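Local coordinates for insecticidal Delta-Endotoxin Cry8Ea1 (Bacillus Thuringiensis, PDB 3EB7), which acts as an insecticidal toxin against underground Holotrichia parallela larvae, probably by binding gut receptors and forming membrane pores, as in related three-domain Cry toxins, at residues Leu276-Gly288 with Lys299-Ile311. Residues are numbered along the deposited sequence; the frame is centred on the assembly and turned at random.
Sequences LFDFITRLSIYTG and KKWIGHQISSQPI. With SO4 (sulfate ion), chain E.
Trp301 swings its CG anti to the backbone N (chi1 -179°), which lays the indole against Ile285, whose CG2 is likewise anti to N while CG1 lies beside it (chi1 -55°). Both branches of the isoleucine therefore bear on one indole face: CG2 sits over the five-membered ring, 3.8 Å from its centroid in a CH-pi contact, and CD1 reaches Trp301 CZ3 at 3.5 Å. Leu283 CD1 meets Trp301 CH2 obliquely, and Leu283 CD2 packs against His304 CD2. In the indole plane but tilted out of the imidazole plane, Trp301 NE1 donates to His304 ND1 (3.0 Å), while His304 NE2 bonds to Val419 O; the imidazole is thus held at both nitrogens. Farther along this face of the sheet, the side chains of Ile280 and Ile306 lie roughly perpendicular, their CD1 atoms 3.5 Å apart. On the other face of the sheet Tyr286 turns its ring edge to the backbone of Gly303 and His304, and a water bridges Tyr286 OH and Gln305 OE1. Two classic beta bulges each shift the antiparallel register by one residue. In one, Ser307 O accepts from Thr281 N at 2.8 Å and weakly from Arg282 N at 3.3 Å; in the other, Ile302 and Gly303 both oppose Tyr286. Strands 278-292 and 296-310 form the central hairpin of a four-stranded antiparallel sheet with the Greek-key order 3-2-1-4 characteristic of the beta-prism domain II of three-domain Cry toxins.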
loop_
_atom_site.group_PDB
_atom_site.type_symbol
_atom_site.label_atom_id
_atom_site.label_comp_id
_atom_site.label_asym_id
_atom_site.label_seq_id
_atom_site.Cartn_x
_atom_site.Cartn_y
_atom_site.Cartn_z
ATOM N N LEU A 276 1.744 12.508 9.762
ATOM C CA LEU A 276 0.373 12.355 9.312
ATOM C C LEU A 276 0.356 12.305 7.796
ATOM O O LEU A 276 1.205 12.906 7.133
ATOM C CB LEU A 276 -0.467 13.561 9.802
ATOM C CG LEU A 276 -0.807 13.476 11.293
ATOM C CD1 LEU A 276 -0.984 14.881 11.826
ATOM C CD2 LEU A 276 -2.049 12.565 11.517
ATOM N N PHE A 277 -0.604 11.596 7.233
ATOM C CA PHE A 277 -0.681 11.464 5.781
ATOM C C PHE A 277 -0.640 12.858 5.137
ATOM O O PHE A 277 -1.381 13.735 5.532
ATOM C CB PHE A 277 -1.962 10.720 5.409
ATOM C CG PHE A 277 -2.078 10.423 3.936
ATOM C CD1 PHE A 277 -1.440 9.313 3.377
ATOM C CD2 PHE A 277 -2.812 11.258 3.102
ATOM C CE1 PHE A 277 -1.548 9.023 2.011
ATOM C CE2 PHE A 277 -2.906 10.979 1.741
ATOM C CZ PHE A 277 -2.258 9.843 1.201
ATOM N N ASP A 278 0.246 13.087 4.179
ATOM C CA ASP A 278 0.382 14.456 3.615
ATOM C C ASP A 278 0.557 14.531 2.086
ATOM O O ASP A 278 0.732 13.524 1.423
ATOM C CB ASP A 278 1.455 15.280 4.346
ATOM C CG ASP A 278 2.857 14.690 4.234
ATOM O OD1 ASP A 278 3.060 13.723 3.475
ATOM O OD2 ASP A 278 3.788 15.219 4.901
ATOM N N PHE A 279 0.465 15.737 1.557
ATOM C CA PHE A 279 0.594 15.986 0.111
ATOM C C PHE A 279 1.607 17.076 -0.109
ATOM O O PHE A 279 1.570 18.080 0.606
ATOM C CB PHE A 279 -0.747 16.421 -0.494
ATOM C CG PHE A 279 -1.767 15.326 -0.512
ATOM C CD1 PHE A 279 -2.712 15.207 0.534
ATOM C CD2 PHE A 279 -1.767 14.383 -1.536
ATOM C CE1 PHE A 279 -3.648 14.157 0.525
ATOM C CE2 PHE A 279 -2.692 13.351 -1.558
ATOM C CZ PHE A 279 -3.625 13.230 -0.534
ATOM N N ILE A 280 2.501 16.868 -1.077
ATOM C CA ILE A 280 3.442 17.895 -1.499
ATOM C C ILE A 280 2.711 19.116 -2.040
ATOM O O ILE A 280 1.763 18.977 -2.809
ATOM C CB ILE A 280 4.512 17.336 -2.526
ATOM C CG1 ILE A 280 5.593 18.366 -2.818
ATOM C CG2 ILE A 280 3.857 16.894 -3.871
ATOM C CD1 ILE A 280 6.899 17.751 -3.388
ATOM N N THR A 281 3.150 20.309 -1.621
ATOM C CA THR A 281 2.600 21.592 -2.108
ATOM C C THR A 281 3.602 22.484 -2.871
ATOM O O THR A 281 3.234 23.273 -3.747
ATOM C CB THR A 281 1.972 22.419 -0.958
ATOM O OG1 THR A 281 2.983 22.759 -0.017
ATOM C CG2 THR A 281 0.843 21.635 -0.269
ATOM N N ARG A 282 4.879 22.352 -2.562
ATOM C CA ARG A 282 5.878 23.166 -3.238
ATOM C C ARG A 282 7.238 22.512 -3.136
ATOM O O ARG A 282 7.536 21.863 -2.128
ATOM C CB ARG A 282 5.887 24.569 -2.625
ATOM C CG ARG A 282 6.496 25.632 -3.521
ATOM C CD ARG A 282 6.207 27.070 -3.050
ATOM N NE ARG A 282 6.725 28.029 -4.048
ATOM C CZ ARG A 282 6.076 28.387 -5.160
ATOM N NH1 ARG A 282 4.844 27.911 -5.406
ATOM N NH2 ARG A 282 6.658 29.232 -6.018
ATOM N N LEU A 283 8.052 22.634 -4.190
ATOM C CA LEU A 283 9.468 22.181 -4.115
ATOM C C LEU A 283 10.382 23.241 -4.712
ATOM O O LEU A 283 10.114 23.701 -5.820
ATOM C CB LEU A 283 9.640 20.925 -4.965
ATOM C CG LEU A 283 10.530 19.736 -4.619
ATOM C CD1 LEU A 283 11.140 19.262 -5.902
ATOM C CD2 LEU A 283 11.560 20.019 -3.601
ATOM N N SER A 284 11.441 23.629 -4.015
ATOM C CA SER A 284 12.482 24.471 -4.623
ATOM C C SER A 284 13.741 23.664 -4.742
ATOM O O SER A 284 14.144 23.082 -3.765
ATOM C CB SER A 284 12.828 25.718 -3.779
ATOM O OG SER A 284 11.718 26.557 -3.660
ATOM N N ILE A 285 14.357 23.638 -5.929
ATOM C CA ILE A 285 15.584 22.844 -6.135
ATOM C C ILE A 285 16.755 23.817 -6.321
ATOM O O ILE A 285 16.670 24.755 -7.100
ATOM C CB ILE A 285 15.447 21.906 -7.362
ATOM C CG1 ILE A 285 14.207 21.016 -7.236
ATOM C CG2 ILE A 285 16.748 21.109 -7.652
ATOM C CD1 ILE A 285 13.824 20.260 -8.544
ATOM N N TYR A 286 17.832 23.605 -5.589
ATOM C CA TYR A 286 19.012 24.443 -5.657
ATOM C C TYR A 286 20.091 23.682 -6.450
ATOM O O TYR A 286 20.352 22.494 -6.208
ATOM C CB TYR A 286 19.479 24.815 -4.228
ATOM C CG TYR A 286 18.423 25.625 -3.485
ATOM C CD1 TYR A 286 17.355 25.010 -2.826
ATOM C CD2 TYR A 286 18.475 27.007 -3.478
ATOM C CE1 TYR A 286 16.328 25.776 -2.189
ATOM C CE2 TYR A 286 17.489 27.774 -2.845
ATOM C CZ TYR A 286 16.417 27.160 -2.211
ATOM O OH TYR A 286 15.482 27.967 -1.599
ATOM N N THR A 287 20.687 24.387 -7.408
ATOM C CA THR A 287 21.631 23.810 -8.356
ATOM C C THR A 287 23.070 24.317 -8.148
ATOM O O THR A 287 23.303 25.485 -7.876
ATOM C CB THR A 287 21.155 24.113 -9.787
ATOM O OG1 THR A 287 19.822 23.592 -9.938
ATOM C CG2 THR A 287 22.080 23.503 -10.821
ATOM N N GLY A 288 24.020 23.390 -8.248
ATOM C CA GLY A 288 25.431 23.696 -8.282
ATOM C C GLY A 288 26.028 23.251 -9.604
ATOM O O GLY A 288 25.455 22.468 -10.337
ATOM N N LYS A 299 25.622 20.347 -14.009
ATOM C CA LYS A 299 24.787 21.175 -13.142
ATOM C C LYS A 299 23.750 20.275 -12.486
ATOM O O LYS A 299 22.926 19.642 -13.165
ATOM C CB LYS A 299 24.098 22.272 -13.912
ATOM C CG LYS A 299 24.955 23.384 -14.332
ATOM C CD LYS A 299 24.146 24.192 -15.338
ATOM C CE LYS A 299 24.629 25.583 -15.435
ATOM N NZ LYS A 299 24.156 26.114 -16.755
ATOM N N LYS A 300 23.792 20.219 -11.157
ATOM C CA LYS A 300 23.093 19.164 -10.441
ATOM C C LYS A 300 22.346 19.683 -9.219
ATOM O O LYS A 300 22.626 20.747 -8.719
ATOM C CB LYS A 300 24.071 18.035 -10.064
ATOM C CG LYS A 300 25.237 18.468 -9.215
ATOM C CD LYS A 300 26.002 17.231 -8.687
ATOM C CE LYS A 300 27.458 17.529 -8.251
ATOM N NZ LYS A 300 27.452 18.338 -7.025
ATOM N N TRP A 301 21.389 18.892 -8.768
ATOM C CA TRP A 301 20.569 19.131 -7.591
ATOM C C TRP A 301 21.467 18.928 -6.362
ATOM O O TRP A 301 21.887 17.766 -6.051
ATOM C CB TRP A 301 19.454 18.076 -7.641
ATOM C CG TRP A 301 18.377 18.060 -6.546
ATOM C CD1 TRP A 301 18.521 18.324 -5.189
ATOM C CD2 TRP A 301 16.997 17.685 -6.732
ATOM N NE1 TRP A 301 17.297 18.159 -4.548
ATOM C CE2 TRP A 301 16.359 17.752 -5.463
ATOM C CE3 TRP A 301 16.244 17.291 -7.848
ATOM C CZ2 TRP A 301 14.997 17.474 -5.294
ATOM C CZ3 TRP A 301 14.886 17.019 -7.678
ATOM C CH2 TRP A 301 14.280 17.110 -6.398
ATOM N N ILE A 302 21.810 20.044 -5.709
ATOM C CA ILE A 302 22.641 20.035 -4.488
ATOM C C ILE A 302 21.870 20.295 -3.172
ATOM O O ILE A 302 22.451 20.222 -2.090
ATOM C CB ILE A 302 23.855 21.025 -4.544
ATOM C CG1 ILE A 302 23.372 22.482 -4.654
ATOM C CG2 ILE A 302 24.815 20.656 -5.638
ATOM C CD1 ILE A 302 24.496 23.557 -4.494
ATOM N N GLY A 303 20.582 20.600 -3.265
ATOM C CA GLY A 303 19.742 20.824 -2.089
ATOM C C GLY A 303 18.349 21.188 -2.545
ATOM O O GLY A 303 18.143 21.495 -3.726
ATOM N N HIS A 304 17.377 21.120 -1.641
ATOM C CA HIS A 304 15.997 21.507 -1.943
ATOM C C HIS A 304 15.253 21.917 -0.696
ATOM O O HIS A 304 15.649 21.622 0.431
ATOM C CB HIS A 304 15.225 20.400 -2.691
ATOM C CG HIS A 304 14.989 19.152 -1.897
ATOM N ND1 HIS A 304 15.903 18.119 -1.840
ATOM C CD2 HIS A 304 13.923 18.751 -1.162
ATOM C CE1 HIS A 304 15.425 17.152 -1.077
ATOM N NE2 HIS A 304 14.213 17.494 -0.676
ATOM N N GLN A 305 14.155 22.602 -0.930
ATOM C CA GLN A 305 13.248 23.035 0.104
ATOM C C GLN A 305 11.903 22.448 -0.291
ATOM O O GLN A 305 11.465 22.573 -1.425
ATOM C CB GLN A 305 13.231 24.570 0.132
ATOM C CG GLN A 305 12.831 25.138 1.451
ATOM C CD GLN A 305 12.296 26.553 1.377
ATOM O OE1 GLN A 305 12.850 27.442 1.986
ATOM N NE2 GLN A 305 11.210 26.759 0.655
ATOM N N ILE A 306 11.258 21.755 0.608
ATOM C CA ILE A 306 10.039 21.054 0.252
ATOM C C ILE A 306 8.936 21.393 1.234
ATOM O O ILE A 306 9.166 21.434 2.442
ATOM C CB ILE A 306 10.266 19.491 0.151
ATOM C CG1 ILE A 306 8.957 18.770 -0.243
ATOM C CG2 ILE A 306 10.878 18.908 1.459
ATOM C CD1 ILE A 306 9.177 17.347 -0.721
ATOM N N SER A 307 7.737 21.647 0.712
ATOM C CA SER A 307 6.575 21.917 1.548
ATOM C C SER A 307 5.550 20.845 1.298
ATOM O O SER A 307 5.315 20.438 0.136
ATOM C CB SER A 307 5.965 23.297 1.250
ATOM O OG SER A 307 6.867 24.358 1.542
ATOM N N SER A 308 4.940 20.389 2.395
ATOM C CA SER A 308 3.786 19.474 2.366
ATOM C C SER A 308 2.730 19.857 3.387
ATOM O O SER A 308 2.957 20.675 4.314
ATOM C CB SER A 308 4.228 18.033 2.638
ATOM O OG SER A 308 5.017 17.963 3.815
ATOM N N GLN A 309 1.595 19.180 3.262
ATOM C CA GLN A 309 0.402 19.515 3.983
ATOM C C GLN A 309 -0.485 18.301 4.171
ATOM O O GLN A 309 -0.891 17.705 3.178
ATOM C CB GLN A 309 -0.374 20.552 3.153
ATOM C CG GLN A 309 -1.319 21.308 3.983
ATOM C CD GLN A 309 -2.296 22.115 3.175
ATOM O OE1 GLN A 309 -3.268 22.627 3.716
ATOM N NE2 GLN A 309 -2.045 22.250 1.900
ATOM N N PRO A 310 -0.852 17.982 5.440
ATOM C CA PRO A 310 -1.943 17.042 5.783
ATOM C C PRO A 310 -3.284 17.571 5.248
ATOM O O PRO A 310 -3.433 18.797 5.052
ATOM C CB PRO A 310 -1.982 17.060 7.334
ATOM C CG PRO A 310 -0.744 17.688 7.780
ATOM C CD PRO A 310 -0.255 18.589 6.646
ATOM N N ILE A 311 -4.275 16.697 5.084
ATOM C CA ILE A 311 -5.570 17.150 4.555
ATOM C C ILE A 311 -6.202 18.225 5.461
ATOM O O ILE A 311 -6.603 17.961 6.608
ATOM C CB ILE A 311 -6.531 15.988 4.253
ATOM C CG1 ILE A 311 -5.940 15.041 3.199
ATOM C CG2 ILE A 311 -7.890 16.501 3.764
ATOM C CD1 ILE A 311 -6.630 13.674 3.145
HETATM S S SO4 E . 26.761 28.416 -17.572
HETATM O O1 SO4 E . 27.867 29.213 -18.094
HETATM O O2 SO4 E . 25.574 29.260 -17.436
HETATM O O3 SO4 E . 26.550 27.326 -18.535
HETATM O O4 SO4 E . 27.059 27.845 -16.254
HETATM O O HOH W 1 -3.960 14.277 6.281
HETATM O O HOH W 2 15.326 27.268 1.277
#